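Local coordinates for protein STU0660 (Streptococcus thermophilus, PDB 3ZTH) that belongs to the large Csn2 proteins of CRISPR-mediated bacterial immunity, probably binding DNA and carrying bound magnesium, at residues L200-N205 against I235-D240; I20-G25 against G242-D247; S81-L86 against D179-F184; L15-I20 against N231-L236. One frame throughout, in Å; residues are numbered along the deposited sequence.

All four contacts are buried. Interactions 1 and 4 join strands of the central, mostly parallel sheet; interaction 2 ties a loop to one of them. Interactions 1 and 4 both use strand 232-237, which takes 199-204 as a neighbour on one side and 20-24 on the other. Interaction 1 is a run of backbone rungs ending near a magnesium ion. Interaction 4 has a single hydrogen bond where strand 20-24 begins, with A19 its exposed residue. Interaction 2 lies further along strand 20-24, where a glutamine amide grips the loop. Interaction 3 is different: two helices pack side chain to side chain, linked to interaction 1 through S81, whose OG and backbone O accept from K204 NZ and N205 ND2.

Interaction 1: residues L200-N205 against I235-D240; sequences LIVLKN and ILFPSD. With MG (magnesium ion), chain C.
The backbone oxygen of I235 is approached by two groups of the neighbouring strand. L203 N donates a nearly straight hydrogen bond of 2.9 Å to I235 O (164° at the hydrogen), while V202 CA brings its hydrogen to the same I235 O with 3.3 Å between the heavy atoms. Before this rung, I235 N donates to I201 O at 3.0 Å; after it, F237 N reaches L203 O at a longer 3.3 Å. The two strand segments run 8° from parallel.

V202, I235 and F237 share one face of the sheet. With chi1 at 169°, V202 CG1 lies anti to the backbone N and meets the edge of the phenyl ring, V202 CG1 to F237 CE1 being 3.8 Å. The other branch, CG2, rests against CB of I235. K204 CB packs 3.7 Å from F237 CB, but its chain then leads off, and its ammonium group bonds to S81 OG and makes a cation-pi contact with W35. On the opposite face, L203 and L236 run alongside each other in the same direction, with L236 CD2 3.7 Å from L203 CB.

Past the last rung a water donates to F237 O and accepts a weak bond from N205 N. Further on, D240 OD2 binds the magnesium ion at 2.4 Å alongside three waters, and Q26 belongs to the same site. Strand 199-204, helix 212-228 and strand 232-237 form a beta-alpha-beta unit, and a metal ligand just beyond the C-terminal end of a parallel strand fits the P-loop NTPase clan to which this family belongs.

Interaction 2: residues I20-G25 against G242-D247; sequences ITQIVG and GYLKID
Q22 uses both ends of its side-chain amide on the backbone of a single residue, K245. Q22 NE2 donates to K245 O at 2.6 Å, a short and nearly straight bond (168° at the hydrogen), with the acceptor almost exactly in the amide plane. In return K245 N donates to Q22 OE1 at 3.1 Å, lying in the carbonyl plane on one of the oxygen's lone pairs. This pair of bonds fixes the rotation of the amide, which offers the loop one donor and one acceptor, much as a backbone peptide would. A bridging water is the second donor to the oxygen, 2.8 Å from Q22 OE1, and gives its other hydrogen to Y243 O. K245 O also has a weak second donor in N250 ND2.

Q22 sits on strand 20-24, an inner strand of the mainly parallel sheet, consistent with the P-loop NTPase clan, and 242-247 belongs to the loop that leads from strand 232-237 to strand 254-257, which flank 20-24 in that sheet.

Around these bonds the packing is close. L244 CD1 presses against the amide, 3.4 Å from Q22 CD. CG of L244 is anti to its own backbone N (chi1 179°), which helps turn CD1 to the strand, and the same methyl group touches V24 CG2 at 3.8 Å. P238 packs on Q22 and P298 on V24, while the Y243 ring turns off toward Y215 and bonds through OH to I210 O.

Interaction 3: residues S81-L86 against D179-F184; sequences SSFKDL and DKLSLF
F83 lies flat against the aliphatic chain of K180 where the first turn of helix 83-89 packs on helix 177-192. This is helix-helix packing at a capped helix start, away from the metal sites. K180 CE stands over the middle of the phenyl ring in a CH-pi contact, 3.7 Å from the F83 centroid and only 14° off its normal. The bend of the lysine chain at chi3 (-110°) lays CE over the ring, and chi4 (-83°) turns the ammonium group off it. Its cation-pi approach to F83 is long and at most weakly attractive; NZ bonds instead to V175 O and has F172 as a second aromatic neighbour. L181 approaches F83 differently, its CG at the ring edge near CE1.

The tight part of the contact is round L86, which enters between successive turns of the partner helix. L86 CD2 is 3.4 Å from K180 O and 3.7 Å from F184 CB, while the other branch, L86 CD1, meets L181 CD2 at 3.7 Å. K180, L181 and F184 thus present one stripe of their helix to F83 and L86. F83 has a further partner in Y32 of the second subunit, which it meets edge-to-face.

On the looser side the chain turns away from helix 177-192, and K84 is exposed there. Polar bonds within the 81-86 segment take over from packing: S82 is the N-cap, its OG accepting from D85 N at 3.2 Å and more weakly from K84 N. The D85 carboxylate reaches back, and its OD2 takes S81 N on the anti lone pair at 3.0 Å.

Interaction 4: residues L15-I20 against N231-L236; sequences LNIGAI and NLTFIL
A19 and F234 share one hydrogen bond, which carries the polar side of this contact: F234 N donates to A19 O at 2.7 Å, nearly straight (172° at the hydrogen) and almost head-on to the carbonyl. It belongs to the parallel bridge that pairs I20 of strand 20-24 with F234 of strand 232-237. T21 N, donating to F234 O, completes the same bridge.

Weaker carbon-oxygen contacts surround that bond. T233 CA comes to 3.4 Å from A19 O, adding a CA-H...O contact beside the amide donor. The methyl group of T233 also touches the turn, with T233 CG2 3.6 Å from G18 O. It gets there because CG2 is anti to the backbone N (chi1 of OG1 -65°), leaving OG1 on the side of the N.

Apolar contacts divide between the two faces of strand 232-237. Against the face of T233 and I235, I17 comes in from the loop and crosses T233 at about a right angle, its CG2 4.0 Å from T233 CG2, while I17 CD1 reaches the end of I235, 4.3 Å from I235 CD1. On the other, I20 CG2 lies 4.3 Å from L236 CD1, an equally light touch between side chains of the face that F234 shares.

The 15-20 segment thus leaves the small antiparallel sheet, where L15 and I17 pack on F3 of strand 2-5, and passes through an exposed turn at A19 into the large sheet. There helix 212-228 lies over I20, F234 and L236, and strand 199-204 flanks strand 232-237 on its other edge.

Interaction 1: residues L200-N205 against I235-D240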
loop_
_atom_site.group_PDB
_atom_site.type_symbol
_atom_site.label_atom_id
_atom_site.label_comp_id
_atom_site.label_asym_id
_atom_site.label_seq_id
_atom_site.Cartn_x
_atom_site.Cartn_y
_atom_site.Cartn_z
ATOM N N LEU A 200 15.629 -30.034 4.566
ATOM C CA LEU A 200 15.049 -30.866 3.534
ATOM C C LEU A 200 15.116 -30.080 2.244
ATOM O O LEU A 200 14.520 -29.017 2.131
ATOM C CB LEU A 200 13.606 -31.198 3.876
ATOM C CG LEU A 200 12.806 -31.919 2.797
ATOM C CD1 LEU A 200 13.546 -33.175 2.320
ATOM C CD2 LEU A 200 11.437 -32.269 3.373
ATOM N N ILE A 201 15.854 -30.603 1.276
ATOM C CA ILE A 201 16.010 -29.932 -0.000
ATOM C C ILE A 201 15.453 -30.763 -1.148
ATOM O O ILE A 201 15.866 -31.904 -1.359
ATOM C CB ILE A 201 17.496 -29.621 -0.246
ATOM C CG1 ILE A 201 18.030 -28.788 0.924
ATOM C CG2 ILE A 201 17.674 -28.887 -1.570
ATOM C CD1 ILE A 201 19.460 -28.349 0.763
ATOM N N VAL A 202 14.513 -30.174 -1.880
ATOM C CA VAL A 202 13.863 -30.824 -3.019
ATOM C C VAL A 202 14.397 -30.280 -4.335
ATOM O O VAL A 202 14.460 -29.067 -4.521
ATOM C CB VAL A 202 12.336 -30.585 -2.992
ATOM C CG1 VAL A 202 11.715 -31.025 -4.295
ATOM C CG2 VAL A 202 11.713 -31.345 -1.847
ATOM N N LEU A 203 14.756 -31.176 -5.251
ATOM C CA LEU A 203 15.282 -30.768 -6.554
ATOM C C LEU A 203 14.618 -31.429 -7.762
ATOM O O LEU A 203 14.724 -32.634 -7.953
ATOM C CB LEU A 203 16.781 -31.053 -6.618
ATOM C CG LEU A 203 17.704 -30.082 -5.883
ATOM C CD1 LEU A 203 18.917 -30.824 -5.338
ATOM C CD2 LEU A 203 18.134 -28.987 -6.841
ATOM N N LYS A 204 13.937 -30.645 -8.586
ATOM C CA LYS A 204 13.329 -31.210 -9.779
ATOM C C LYS A 204 13.533 -30.260 -10.949
ATOM O O LYS A 204 13.850 -29.094 -10.749
ATOM C CB LYS A 204 11.836 -31.499 -9.556
ATOM C CG LYS A 204 10.884 -30.345 -9.787
ATOM C CD LYS A 204 9.437 -30.841 -9.687
ATOM C CE LYS A 204 8.426 -29.809 -10.217
ATOM N NZ LYS A 204 8.347 -28.568 -9.401
ATOM N N ASN A 205 13.382 -30.779 -12.164
ATOM C CA ASN A 205 13.541 -30.002 -13.396
ATOM C C ASN A 205 14.975 -29.686 -13.773
ATOM O O ASN A 205 15.213 -29.087 -14.804
ATOM C CB ASN A 205 12.779 -28.680 -13.310
ATOM C CG ASN A 205 11.325 -28.873 -12.983
ATOM O OD1 ASN A 205 10.617 -29.605 -13.672
ATOM N ND2 ASN A 205 10.862 -28.214 -11.927
ATOM N N ILE A 235 15.487 -34.814 -1.718
ATOM C CA ILE A 235 14.410 -35.506 -2.428
ATOM C C ILE A 235 14.521 -35.039 -3.877
ATOM O O ILE A 235 14.280 -33.866 -4.171
ATOM C CB ILE A 235 13.011 -35.133 -1.928
ATOM C CG1 ILE A 235 12.772 -35.695 -0.531
ATOM C CG2 ILE A 235 11.959 -35.736 -2.859
ATOM C CD1 ILE A 235 11.369 -35.382 0.019
ATOM N N LEU A 236 14.899 -35.955 -4.766
ATOM C CA LEU A 236 15.069 -35.662 -6.188
ATOM C C LEU A 236 13.967 -36.304 -7.043
ATOM O O LEU A 236 13.379 -37.311 -6.655
ATOM C CB LEU A 236 16.432 -36.185 -6.660
ATOM C CG LEU A 236 17.654 -35.930 -5.754
ATOM C CD1 LEU A 236 18.865 -36.679 -6.301
ATOM C CD2 LEU A 236 17.955 -34.446 -5.659
ATOM N N PHE A 237 13.692 -35.707 -8.200
ATOM C CA PHE A 237 12.703 -36.219 -9.153
ATOM C C PHE A 237 13.453 -36.402 -10.470
ATOM O O PHE A 237 13.370 -35.557 -11.371
ATOM C CB PHE A 237 11.566 -35.214 -9.351
ATOM C CG PHE A 237 10.673 -35.064 -8.156
ATOM C CD1 PHE A 237 11.052 -34.256 -7.085
ATOM C CD2 PHE A 237 9.455 -35.728 -8.099
ATOM C CE1 PHE A 237 10.232 -34.110 -5.977
ATOM C CE2 PHE A 237 8.622 -35.589 -6.997
ATOM C CZ PHE A 237 9.013 -34.775 -5.929
ATOM N N PRO A 238 14.213 -37.501 -10.593
ATOM C CA PRO A 238 14.992 -37.792 -11.804
ATOM C C PRO A 238 14.156 -38.063 -13.040
ATOM O O PRO A 238 13.013 -38.508 -12.946
ATOM C CB PRO A 238 15.811 -39.020 -11.413
ATOM C CG PRO A 238 15.897 -38.935 -9.926
ATOM C CD PRO A 238 14.512 -38.478 -9.533
ATOM N N SER A 239 14.748 -37.790 -14.199
ATOM C CA SER A 239 14.110 -38.030 -15.491
ATOM C C SER A 239 14.092 -39.541 -15.692
ATOM O O SER A 239 14.690 -40.286 -14.918
ATOM C CB SER A 239 14.929 -37.403 -16.617
ATOM O OG SER A 239 15.352 -36.102 -16.268
ATOM N N ASP A 240 13.435 -39.991 -16.750
ATOM C CA ASP A 240 13.350 -41.418 -17.025
ATOM C C ASP A 240 14.664 -42.084 -17.435
ATOM O O ASP A 240 14.829 -43.295 -17.250
ATOM C CB ASP A 240 12.312 -41.672 -18.116
ATOM C CG ASP A 240 10.902 -41.378 -17.657
ATOM O OD1 ASP A 240 10.718 -40.945 -16.499
ATOM O OD2 ASP A 240 9.973 -41.586 -18.467
HETATM MG MG MG C . 7.811 -40.562 -18.866
HETATM O O HOH W 1 14.835 -33.222 -12.641
HETATM O O HOH W 2 5.680 -39.624 -19.446
HETATM O O HOH W 3 7.859 -40.538 -16.393
HETATM O O HOH W 4 8.454 -41.586 -21.006
#

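Interaction 2: residues I20-G25 against G242-D247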
loop_
_atom_site.group_PDB
_atom_site.type_symbol
_atom_site.label_atom_id
_atom_site.label_comp_id
_atom_site.label_asym_id
_atom_site.label_seq_id
_atom_site.Cartn_x
_atom_site.Cartn_y
_atom_site.Cartn_z
ATOM N N ILE A 20 19.262 -39.524 0.724
ATOM C CA ILE A 20 19.061 -39.178 -0.670
ATOM C C ILE A 20 17.883 -39.986 -1.202
ATOM O O ILE A 20 17.980 -41.192 -1.431
ATOM C CB ILE A 20 20.336 -39.438 -1.511
ATOM C CG1 ILE A 20 21.446 -38.484 -1.059
ATOM C CG2 ILE A 20 20.057 -39.189 -2.989
ATOM C CD1 ILE A 20 22.712 -38.586 -1.871
ATOM N N THR A 21 16.758 -39.304 -1.367
ATOM C CA THR A 21 15.528 -39.913 -1.861
ATOM C C THR A 21 15.290 -39.558 -3.334
ATOM O O THR A 21 15.465 -38.404 -3.738
ATOM C CB THR A 21 14.318 -39.412 -1.041
ATOM O OG1 THR A 21 14.535 -39.695 0.343
ATOM C CG2 THR A 21 13.024 -40.090 -1.505
ATOM N N GLN A 22 14.882 -40.546 -4.125
ATOM C CA GLN A 22 14.606 -40.330 -5.548
ATOM C C GLN A 22 13.205 -40.809 -5.926
ATOM O O GLN A 22 12.837 -41.961 -5.693
ATOM C CB GLN A 22 15.648 -41.044 -6.411
ATOM C CG GLN A 22 17.082 -40.567 -6.174
ATOM C CD GLN A 22 18.102 -41.354 -6.979
ATOM O OE1 GLN A 22 18.363 -41.058 -8.150
ATOM N NE2 GLN A 22 18.675 -42.374 -6.355
ATOM N N ILE A 23 12.422 -39.908 -6.501
ATOM C CA ILE A 23 11.064 -40.221 -6.909
ATOM C C ILE A 23 11.054 -40.299 -8.422
ATOM O O ILE A 23 11.357 -39.326 -9.109
ATOM C CB ILE A 23 10.076 -39.143 -6.403
ATOM C CG1 ILE A 23 9.984 -39.223 -4.880
ATOM C CG2 ILE A 23 8.689 -39.354 -7.013
ATOM C CD1 ILE A 23 9.172 -38.129 -4.259
ATOM N N VAL A 24 10.705 -41.473 -8.932
ATOM C CA VAL A 24 10.691 -41.733 -10.366
ATOM C C VAL A 24 9.372 -42.402 -10.752
ATOM O O VAL A 24 8.551 -42.692 -9.887
ATOM C CB VAL A 24 11.870 -42.660 -10.717
ATOM C CG1 VAL A 24 11.758 -43.127 -12.123
ATOM C CG2 VAL A 24 13.190 -41.925 -10.527
ATOM N N GLY A 25 9.160 -42.652 -12.038
ATOM C CA GLY A 25 7.922 -43.295 -12.435
ATOM C C GLY A 25 7.278 -42.661 -13.650
ATOM O O GLY A 25 7.613 -41.539 -14.028
ATOM N N GLY A 242 19.147 -41.928 -17.700
ATOM C CA GLY A 242 20.456 -41.346 -17.455
ATOM C C GLY A 242 20.733 -40.496 -16.226
ATOM O O GLY A 242 21.826 -39.937 -16.135
ATOM N N TYR A 243 19.790 -40.391 -15.287
ATOM C CA TYR A 243 20.016 -39.581 -14.087
ATOM C C TYR A 243 19.820 -40.296 -12.749
ATOM O O TYR A 243 20.461 -39.958 -11.754
ATOM C CB TYR A 243 19.156 -38.318 -14.137
ATOM C CG TYR A 243 19.612 -37.380 -15.229
ATOM C CD1 TYR A 243 19.187 -37.553 -16.547
ATOM C CD2 TYR A 243 20.542 -36.381 -14.962
ATOM C CE1 TYR A 243 19.682 -36.760 -17.564
ATOM C CE2 TYR A 243 21.046 -35.582 -15.971
ATOM C CZ TYR A 243 20.615 -35.774 -17.270
ATOM O OH TYR A 243 21.115 -34.980 -18.278
ATOM N N LEU A 244 18.934 -41.285 -12.729
ATOM C CA LEU A 244 18.681 -42.049 -11.516
ATOM C C LEU A 244 19.959 -42.788 -11.101
ATOM O O LEU A 244 20.569 -43.479 -11.910
ATOM C CB LEU A 244 17.564 -43.058 -11.777
ATOM C CG LEU A 244 17.152 -43.974 -10.631
ATOM C CD1 LEU A 244 16.587 -43.138 -9.480
ATOM C CD2 LEU A 244 16.126 -44.985 -11.144
ATOM N N LYS A 245 20.367 -42.633 -9.843
ATOM C CA LYS A 245 21.570 -43.298 -9.337
ATOM C C LYS A 245 21.166 -44.340 -8.303
ATOM O O LYS A 245 20.519 -44.009 -7.310
ATOM C CB LYS A 245 22.519 -42.287 -8.671
ATOM C CG LYS A 245 22.977 -41.147 -9.564
ATOM C CD LYS A 245 23.740 -41.660 -10.782
ATOM C CE LYS A 245 24.031 -40.532 -11.768
ATOM N NZ LYS A 245 24.731 -41.002 -13.007
ATOM N N ILE A 246 21.547 -45.591 -8.529
ATOM C CA ILE A 246 21.221 -46.664 -7.596
ATOM C C ILE A 246 22.463 -47.313 -6.991
ATOM O O ILE A 246 23.379 -47.698 -7.716
ATOM C CB ILE A 246 20.385 -47.775 -8.286
ATOM C CG1 ILE A 246 19.002 -47.233 -8.655
ATOM C CG2 ILE A 246 20.257 -48.985 -7.378
ATOM C CD1 ILE A 246 18.108 -48.245 -9.333
ATOM N N ASP A 247 22.496 -47.410 -5.662
ATOM C CA ASP A 247 23.597 -48.066 -4.951
ATOM C C ASP A 247 23.013 -48.745 -3.713
ATOM O O ASP A 247 21.817 -48.614 -3.445
ATOM C CB ASP A 247 24.711 -47.077 -4.554
ATOM C CG ASP A 247 24.240 -45.996 -3.594
ATOM O OD1 ASP A 247 23.543 -46.319 -2.608
ATOM O OD2 ASP A 247 24.586 -44.812 -3.817
HETATM O O HOH W 5 19.487 -38.974 -9.671
#

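Interaction 3: residues S81-L86 against D179-F184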
loop_
_atom_site.group_PDB
_atom_site.type_symbol
_atom_site.label_atom_id
_atom_site.label_comp_id
_atom_site.label_asym_id
_atom_site.label_seq_id
_atom_site.Cartn_x
_atom_site.Cartn_y
_atom_site.Cartn_z
ATOM N N SER A 81 13.131 -25.846 -8.002
ATOM C CA SER A 81 12.486 -26.378 -9.193
ATOM C C SER A 81 12.898 -25.603 -10.429
ATOM O O SER A 81 12.378 -25.840 -11.513
ATOM C CB SER A 81 10.965 -26.352 -9.034
ATOM O OG SER A 81 10.553 -27.325 -8.083
ATOM N N SER A 82 13.836 -24.679 -10.253
ATOM C CA SER A 82 14.357 -23.880 -11.359
ATOM C C SER A 82 15.633 -23.195 -10.901
ATOM O O SER A 82 15.872 -23.053 -9.698
ATOM C CB SER A 82 13.361 -22.804 -11.776
ATOM O OG SER A 82 13.371 -21.736 -10.842
ATOM N N PHE A 83 16.459 -22.766 -11.850
ATOM C CA PHE A 83 17.673 -22.071 -11.463
ATOM C C PHE A 83 17.333 -20.719 -10.821
ATOM O O PHE A 83 18.137 -20.149 -10.073
ATOM C CB PHE A 83 18.596 -21.886 -12.662
ATOM C CG PHE A 83 19.365 -23.122 -13.019
ATOM C CD1 PHE A 83 20.101 -23.799 -12.047
ATOM C CD2 PHE A 83 19.356 -23.616 -14.314
ATOM C CE1 PHE A 83 20.813 -24.952 -12.362
ATOM C CE2 PHE A 83 20.068 -24.771 -14.638
ATOM C CZ PHE A 83 20.797 -25.439 -13.661
ATOM N N LYS A 84 16.135 -20.211 -11.092
ATOM C CA LYS A 84 15.741 -18.940 -10.507
ATOM C C LYS A 84 15.590 -19.119 -9.001
ATOM O O LYS A 84 15.927 -18.221 -8.230
ATOM C CB LYS A 84 14.427 -18.443 -11.106
ATOM C CG LYS A 84 13.957 -17.122 -10.507
ATOM C CD LYS A 84 12.535 -16.783 -10.931
ATOM C CE LYS A 84 12.018 -15.542 -10.204
ATOM N NZ LYS A 84 10.585 -15.247 -10.531
ATOM N N ASP A 85 15.087 -20.278 -8.580
ATOM C CA ASP A 85 14.928 -20.537 -7.153
ATOM C C ASP A 85 16.303 -20.587 -6.499
ATOM O O ASP A 85 16.486 -20.168 -5.351
ATOM C CB ASP A 85 14.217 -21.868 -6.902
ATOM C CG ASP A 85 12.794 -21.868 -7.388
ATOM O OD1 ASP A 85 12.172 -20.786 -7.382
ATOM O OD2 ASP A 85 12.292 -22.951 -7.757
ATOM N N LEU A 86 17.270 -21.109 -7.243
ATOM C CA LEU A 86 18.624 -21.216 -6.750
ATOM C C LEU A 86 19.227 -19.817 -6.548
ATOM O O LEU A 86 19.805 -19.526 -5.493
ATOM C CB LEU A 86 19.448 -22.054 -7.721
ATOM C CG LEU A 86 20.772 -22.577 -7.160
ATOM C CD1 LEU A 86 21.119 -23.898 -7.837
ATOM C CD2 LEU A 86 21.868 -21.530 -7.350
ATOM N N ASP A 179 27.990 -25.084 -12.349
ATOM C CA ASP A 179 28.584 -24.162 -11.377
ATOM C C ASP A 179 27.510 -23.569 -10.482
ATOM O O ASP A 179 27.750 -23.329 -9.293
ATOM C CB ASP A 179 29.333 -23.015 -12.058
ATOM C CG ASP A 179 30.627 -23.463 -12.715
ATOM O OD1 ASP A 179 31.404 -24.211 -12.080
ATOM O OD2 ASP A 179 30.871 -23.051 -13.868
ATOM N N LYS A 180 26.334 -23.314 -11.058
ATOM C CA LYS A 180 25.224 -22.759 -10.292
ATOM C C LYS A 180 24.914 -23.676 -9.112
ATOM O O LYS A 180 24.772 -23.228 -7.964
ATOM C CB LYS A 180 23.974 -22.630 -11.161
ATOM C CG LYS A 180 23.935 -21.412 -12.065
ATOM C CD LYS A 180 22.526 -21.254 -12.643
ATOM C CE LYS A 180 22.446 -21.564 -14.131
ATOM N NZ LYS A 180 22.839 -20.406 -14.973
ATOM N N LEU A 181 24.832 -24.967 -9.403
ATOM C CA LEU A 181 24.532 -25.959 -8.386
ATOM C C LEU A 181 25.676 -26.064 -7.380
ATOM O O LEU A 181 25.447 -26.103 -6.164
ATOM C CB LEU A 181 24.272 -27.312 -9.058
ATOM C CG LEU A 181 23.046 -27.366 -9.989
ATOM C CD1 LEU A 181 23.084 -28.637 -10.811
ATOM C CD2 LEU A 181 21.754 -27.281 -9.172
ATOM N N SER A 182 26.906 -26.092 -7.883
ATOM C CA SER A 182 28.075 -26.190 -7.018
ATOM C C SER A 182 28.166 -25.031 -6.031
ATOM O O SER A 182 28.389 -25.242 -4.830
ATOM C CB SER A 182 29.340 -26.256 -7.863
ATOM O OG SER A 182 29.308 -27.404 -8.684
ATOM N N LEU A 183 27.998 -23.810 -6.528
ATOM C CA LEU A 183 28.051 -22.643 -5.656
ATOM C C LEU A 183 26.967 -22.763 -4.587
ATOM O O LEU A 183 27.211 -22.499 -3.407
ATOM C CB LEU A 183 27.857 -21.361 -6.467
ATOM C CG LEU A 183 29.069 -20.981 -7.321
ATOM C CD1 LEU A 183 28.711 -19.832 -8.250
ATOM C CD2 LEU A 183 30.241 -20.606 -6.413
ATOM N N PHE A 184 25.771 -23.177 -5.004
ATOM C CA PHE A 184 24.665 -23.343 -4.069
ATOM C C PHE A 184 24.997 -24.389 -3.012
ATOM O O PHE A 184 24.770 -24.173 -1.818
ATOM C CB PHE A 184 23.398 -23.770 -4.810
ATOM C CG PHE A 184 22.293 -24.229 -3.902
ATOM C CD1 PHE A 184 21.526 -23.312 -3.195
ATOM C CD2 PHE A 184 22.026 -25.586 -3.743
ATOM C CE1 PHE A 184 20.504 -23.739 -2.340
ATOM C CE2 PHE A 184 21.011 -26.021 -2.892
ATOM C CZ PHE A 184 20.249 -25.094 -2.190
#

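Interaction 4: residues L15-I20 against N231-L236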
loop_
_atom_site.group_PDB
_atom_site.type_symbol
_atom_site.label_atom_id
_atom_site.label_comp_id
_atom_site.label_asym_id
_atom_site.label_seq_id
_atom_site.Cartn_x
_atom_site.Cartn_y
_atom_site.Cartn_z
ATOM N N LEU A 15 5.904 -42.922 0.672
ATOM C CA LEU A 15 7.236 -42.519 0.255
ATOM C C LEU A 15 8.278 -42.980 1.278
ATOM O O LEU A 15 8.207 -42.636 2.462
ATOM C CB LEU A 15 7.282 -40.998 0.138
ATOM C CG LEU A 15 7.224 -40.257 -1.202
ATOM C CD1 LEU A 15 6.432 -41.014 -2.247
ATOM C CD2 LEU A 15 6.619 -38.883 -0.934
ATOM N N ASN A 16 9.243 -43.762 0.833
ATOM C CA ASN A 16 10.279 -44.209 1.739
ATOM C C ASN A 16 11.383 -43.147 1.619
ATOM O O ASN A 16 12.066 -43.056 0.601
ATOM C CB ASN A 16 10.752 -45.591 1.307
ATOM C CG ASN A 16 11.403 -46.368 2.428
ATOM O OD1 ASN A 16 11.093 -46.174 3.600
ATOM N ND2 ASN A 16 12.292 -47.280 2.067
ATOM N N ILE A 17 11.526 -42.331 2.661
ATOM C CA ILE A 17 12.496 -41.230 2.701
ATOM C C ILE A 17 13.856 -41.561 3.330
ATOM O O ILE A 17 13.930 -42.170 4.399
ATOM C CB ILE A 17 11.910 -40.021 3.480
ATOM C CG1 ILE A 17 10.506 -39.679 2.962
ATOM C CG2 ILE A 17 12.846 -38.830 3.372
ATOM C CD1 ILE A 17 10.442 -39.318 1.489
ATOM N N GLY A 18 14.928 -41.130 2.666
ATOM C CA GLY A 18 16.278 -41.370 3.159
ATOM C C GLY A 18 17.179 -40.185 2.839
ATOM O O GLY A 18 16.752 -39.268 2.136
ATOM N N ALA A 19 18.410 -40.191 3.351
ATOM C CA ALA A 19 19.346 -39.099 3.108
ATOM C C ALA A 19 19.160 -38.604 1.674
ATOM O O ALA A 19 18.924 -37.415 1.433
ATOM C CB ALA A 19 20.766 -39.578 3.320
ATOM N N ILE A 20 19.262 -39.524 0.724
ATOM C CA ILE A 20 19.061 -39.178 -0.670
ATOM C C ILE A 20 17.883 -39.986 -1.202
ATOM O O ILE A 20 17.980 -41.192 -1.431
ATOM C CB ILE A 20 20.336 -39.438 -1.511
ATOM C CG1 ILE A 20 21.446 -38.484 -1.059
ATOM C CG2 ILE A 20 20.057 -39.189 -2.989
ATOM C CD1 ILE A 20 22.712 -38.586 -1.871
ATOM N N ASN A 231 21.872 -34.440 9.484
ATOM C CA ASN A 231 20.653 -33.647 9.473
ATOM C C ASN A 231 20.172 -33.196 8.096
ATOM O O ASN A 231 19.190 -32.462 7.994
ATOM C CB ASN A 231 20.851 -32.429 10.386
ATOM C CG ASN A 231 22.094 -31.621 10.024
ATOM O OD1 ASN A 231 23.145 -32.186 9.712
ATOM N ND2 ASN A 231 21.981 -30.296 10.079
ATOM N N LEU A 232 20.844 -33.645 7.043
ATOM C CA LEU A 232 20.475 -33.242 5.689
ATOM C C LEU A 232 19.727 -34.303 4.897
ATOM O O LEU A 232 20.115 -35.467 4.884
ATOM C CB LEU A 232 21.729 -32.834 4.916
ATOM C CG LEU A 232 21.551 -32.368 3.472
ATOM C CD1 LEU A 232 20.561 -31.210 3.427
ATOM C CD2 LEU A 232 22.907 -31.949 2.907
ATOM N N THR A 233 18.657 -33.887 4.228
ATOM C CA THR A 233 17.862 -34.798 3.412
ATOM C C THR A 233 17.550 -34.204 2.039
ATOM O O THR A 233 17.129 -33.049 1.916
ATOM C CB THR A 233 16.525 -35.164 4.092
ATOM O OG1 THR A 233 16.786 -35.904 5.289
ATOM C CG2 THR A 233 15.675 -36.016 3.166
ATOM N N PHE A 234 17.768 -35.016 1.013
ATOM C CA PHE A 234 17.514 -34.625 -0.368
ATOM C C PHE A 234 16.385 -35.468 -0.986
ATOM O O PHE A 234 16.320 -36.682 -0.784
ATOM C CB PHE A 234 18.787 -34.827 -1.200
ATOM C CG PHE A 234 19.759 -33.684 -1.132
ATOM C CD1 PHE A 234 19.564 -32.543 -1.898
ATOM C CD2 PHE A 234 20.905 -33.769 -0.342
ATOM C CE1 PHE A 234 20.504 -31.501 -1.881
ATOM C CE2 PHE A 234 21.845 -32.737 -0.318
ATOM C CZ PHE A 234 21.644 -31.607 -1.086
ATOM N N ILE A 235 15.487 -34.814 -1.718
ATOM C CA ILE A 235 14.410 -35.506 -2.428
ATOM C C ILE A 235 14.521 -35.039 -3.877
ATOM O O ILE A 235 14.280 -33.866 -4.171
ATOM C CB ILE A 235 13.011 -35.133 -1.928
ATOM C CG1 ILE A 235 12.772 -35.695 -0.531
ATOM C CG2 ILE A 235 11.959 -35.736 -2.859
ATOM C CD1 ILE A 235 11.369 -35.382 0.019
ATOM N N LEU A 236 14.899 -35.955 -4.766
ATOM C CA LEU A 236 15.069 -35.662 -6.188
ATOM C C LEU A 236 13.967 -36.304 -7.043
ATOM O O LEU A 236 13.379 -37.311 -6.655
ATOM C CB LEU A 236 16.432 -36.185 -6.660
ATOM C CG LEU A 236 17.654 -35.930 -5.754
ATOM C CD1 LEU A 236 18.865 -36.679 -6.301
ATOM C CD2 LEU A 236 17.955 -34.446 -5.659
#